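Long-range contact in pirin-like protein YHAK (Escherichia coli, PDB 2VEC), which lacks quercetin 2,3-dioxygenase activity and is a monomeric cytoplasmic bicupin of the pirin family with a redox-sensitive, reactive cysteine: residues A[199-205]-A[250-256]. Numbering follows the deposited sequence.
Sequences LHGPRAY and LLIDLPV
Residues 203-205 and 250-254, parts of strands 203-208 and 247-254, pair antiparallel in the C-terminal cupin domain; the turn leading into the first is held by Asp-253 of the last strand, while Arg-203 of the first grips the C-terminal carboxylate. Arg-203 pairs with Leu-254 and Tyr-205 with Ile-252 at hydrogen-bonded positions; Leu-254 N reaches Arg-203 O at 2.8 Å, whereas the return bond from Arg-203 N is weak. Between them, Ala-204 faces Asp-253 at a non-hydrogen-bonded site.

On the Asp-253 face, its carboxylate binds the turn through both oxygens. OD2 takes the nearly straight bond from His-200 N (2.7 Å) and a more bent one from His-200 ND1 (3.1 Å), which approaches in the imidazole plane; OD1 receives Gly-201 N at 2.8 Å through its syn lone pair. CG of Asp-253 stands anti to its own backbone N (chi1 170°), which turns the carboxylate to the backbone N-H groups of His-200 and Gly-201, while Leu-199 CD1 packs 3.5 Å from Asp-253 CG. Trp-183 stacks on the His-200 ring.

The opposite face bears Arg-203, whose chain, bent at chi3 (-59°), brings the guanidinium side-on to the C-terminal carboxylate: NE donates to Val-256 O at 2.7 Å and NH2 forms a salt bridge with Val-256 OXT. Nearby Tyr-52 makes a cation-pi contact with Arg-203. Further along, Tyr-205 and Ile-252 lie side by side. Such antiparallel pairing is characteristic of the cupin beta-sandwich; here its Tyr-205, Ile-252 and Leu-254 face packs on Leu-63 of strand 63-71, joining the two halves of the bicupin.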
loop_
_atom_site.group_PDB
_atom_site.type_symbol
_atom_site.label_atom_id
_atom_site.label_comp_id
_atom_site.label_asym_id
_atom_site.label_seq_id
_atom_site.Cartn_x
_atom_site.Cartn_y
_atom_site.Cartn_z
ATOM N N LEU A 199 8.899 -6.688 -13.428
ATOM C CA LEU A 199 8.995 -7.131 -12.052
ATOM C C LEU A 199 10.413 -7.591 -11.732
ATOM O O LEU A 199 11.079 -8.245 -12.566
ATOM C CB LEU A 199 7.970 -8.250 -11.792
ATOM C CG LEU A 199 6.478 -7.928 -11.532
ATOM C CD1 LEU A 199 6.277 -7.320 -10.179
ATOM C CD2 LEU A 199 5.839 -7.035 -12.580
ATOM N N HIS A 200 10.890 -7.179 -10.563
ATOM C CA HIS A 200 12.147 -7.606 -9.990
ATOM C C HIS A 200 12.035 -8.985 -9.329
ATOM O O HIS A 200 12.829 -9.857 -9.601
ATOM C CB HIS A 200 12.659 -6.582 -8.984
ATOM C CG HIS A 200 13.021 -5.259 -9.591
ATOM N ND1 HIS A 200 12.142 -4.195 -9.629
ATOM C CD2 HIS A 200 14.150 -4.837 -10.207
ATOM C CE1 HIS A 200 12.732 -3.159 -10.221
ATOM N NE2 HIS A 200 13.955 -3.518 -10.560
ATOM N N GLY A 201 11.033 -9.166 -8.468
ATOM C CA GLY A 201 10.852 -10.426 -7.726
ATOM C C GLY A 201 9.895 -11.382 -8.418
ATOM O O GLY A 201 9.328 -11.063 -9.473
ATOM N N PRO A 202 9.738 -12.589 -7.847
ATOM C CA PRO A 202 8.968 -13.681 -8.419
ATOM C C PRO A 202 7.482 -13.620 -8.013
ATOM O O PRO A 202 6.720 -14.516 -8.326
ATOM C CB PRO A 202 9.648 -14.912 -7.808
ATOM C CG PRO A 202 9.962 -14.471 -6.390
ATOM C CD PRO A 202 10.427 -12.999 -6.605
ATOM N N ARG A 203 7.087 -12.577 -7.302
ATOM C CA ARG A 203 5.710 -12.518 -6.777
ATOM C C ARG A 203 5.226 -11.074 -6.925
ATOM O O ARG A 203 5.975 -10.132 -6.676
ATOM C CB ARG A 203 5.702 -12.956 -5.305
ATOM C CG ARG A 203 4.274 -13.215 -4.722
ATOM C CD ARG A 203 4.285 -13.609 -3.199
ATOM N NE ARG A 203 5.084 -14.831 -3.028
ATOM C CZ ARG A 203 4.710 -16.083 -3.236
ATOM N NH1 ARG A 203 3.465 -16.393 -3.585
ATOM N NH2 ARG A 203 5.605 -17.054 -3.056
ATOM N N ALA A 204 3.973 -10.892 -7.327
ATOM C CA ALA A 204 3.388 -9.547 -7.326
ATOM C C ALA A 204 2.059 -9.613 -6.619
ATOM O O ALA A 204 1.366 -10.676 -6.645
ATOM C CB ALA A 204 3.170 -9.092 -8.717
ATOM N N TYR A 205 1.677 -8.503 -6.013
ATOM C CA TYR A 205 0.340 -8.414 -5.473
ATOM C C TYR A 205 -0.299 -7.190 -6.116
ATOM O O TYR A 205 0.298 -6.081 -6.146
ATOM C CB TYR A 205 0.395 -8.238 -3.952
ATOM C CG TYR A 205 -0.974 -8.108 -3.318
ATOM C CD1 TYR A 205 -1.707 -9.238 -3.041
ATOM C CD2 TYR A 205 -1.492 -6.859 -2.966
ATOM C CE1 TYR A 205 -3.002 -9.152 -2.467
ATOM C CE2 TYR A 205 -2.752 -6.763 -2.343
ATOM C CZ TYR A 205 -3.496 -7.922 -2.133
ATOM O OH TYR A 205 -4.745 -7.863 -1.574
ATOM N N LEU A 250 -2.677 -0.471 -6.553
ATOM C CA LEU A 250 -1.277 -0.654 -6.195
ATOM C C LEU A 250 -0.791 -1.909 -6.890
ATOM O O LEU A 250 -1.571 -2.865 -7.075
ATOM C CB LEU A 250 -1.146 -0.925 -4.687
ATOM C CG LEU A 250 -1.551 0.189 -3.724
ATOM C CD1 LEU A 250 -1.384 -0.262 -2.253
ATOM C CD2 LEU A 250 -0.790 1.507 -3.976
ATOM N N LEU A 251 0.488 -1.915 -7.265
ATOM C CA LEU A 251 1.124 -3.152 -7.678
ATOM C C LEU A 251 2.352 -3.242 -6.797
ATOM O O LEU A 251 3.175 -2.288 -6.739
ATOM C CB LEU A 251 1.544 -3.148 -9.152
ATOM C CG LEU A 251 2.135 -4.498 -9.656
ATOM C CD1 LEU A 251 1.874 -4.706 -11.151
ATOM C CD2 LEU A 251 3.667 -4.506 -9.404
ATOM N N ILE A 252 2.451 -4.363 -6.083
ATOM C CA ILE A 252 3.594 -4.576 -5.176
ATOM C C ILE A 252 4.459 -5.682 -5.728
ATOM O O ILE A 252 3.968 -6.785 -5.978
ATOM C CB ILE A 252 3.150 -4.967 -3.758
ATOM C CG1 ILE A 252 1.852 -4.236 -3.384
ATOM C CG2 ILE A 252 4.335 -4.756 -2.773
ATOM C CD1 ILE A 252 1.304 -4.477 -1.905
ATOM N N ASP A 253 5.749 -5.395 -5.910
ATOM C CA ASP A 253 6.689 -6.340 -6.504
ATOM C C ASP A 253 7.454 -6.927 -5.318
ATOM O O ASP A 253 8.145 -6.198 -4.588
ATOM C CB ASP A 253 7.579 -5.481 -7.436
ATOM C CG ASP A 253 8.790 -6.184 -7.982
ATOM O OD1 ASP A 253 9.205 -7.272 -7.509
ATOM O OD2 ASP A 253 9.407 -5.579 -8.926
ATOM N N LEU A 254 7.268 -8.232 -5.076
ATOM C CA LEU A 254 7.671 -8.883 -3.851
ATOM C C LEU A 254 8.779 -9.901 -4.103
ATOM O O LEU A 254 8.806 -10.558 -5.161
ATOM C CB LEU A 254 6.432 -9.615 -3.227
ATOM C CG LEU A 254 5.366 -8.604 -2.724
ATOM C CD1 LEU A 254 3.974 -9.288 -2.812
ATOM C CD2 LEU A 254 5.669 -8.107 -1.314
ATOM N N PRO A 255 9.735 -10.005 -3.166
ATOM C CA PRO A 255 11.012 -10.713 -3.372
ATOM C C PRO A 255 10.987 -12.239 -3.240
ATOM O O PRO A 255 11.979 -12.922 -3.606
ATOM C CB PRO A 255 11.920 -10.104 -2.287
ATOM C CG PRO A 255 10.969 -9.729 -1.189
ATOM C CD PRO A 255 9.679 -9.306 -1.856
ATOM N N VAL A 256 9.882 -12.794 -2.722
ATOM C CA VAL A 256 9.849 -14.265 -2.465
ATOM C C VAL A 256 8.417 -14.772 -2.506
ATOM O O VAL A 256 7.496 -14.023 -2.162
ATOM C CB VAL A 256 10.493 -14.634 -1.101
ATOM C CG1 VAL A 256 9.763 -13.940 0.061
ATOM C CG2 VAL A 256 10.610 -16.211 -0.916
ATOM O OXT VAL A 256 8.156 -15.938 -2.867
#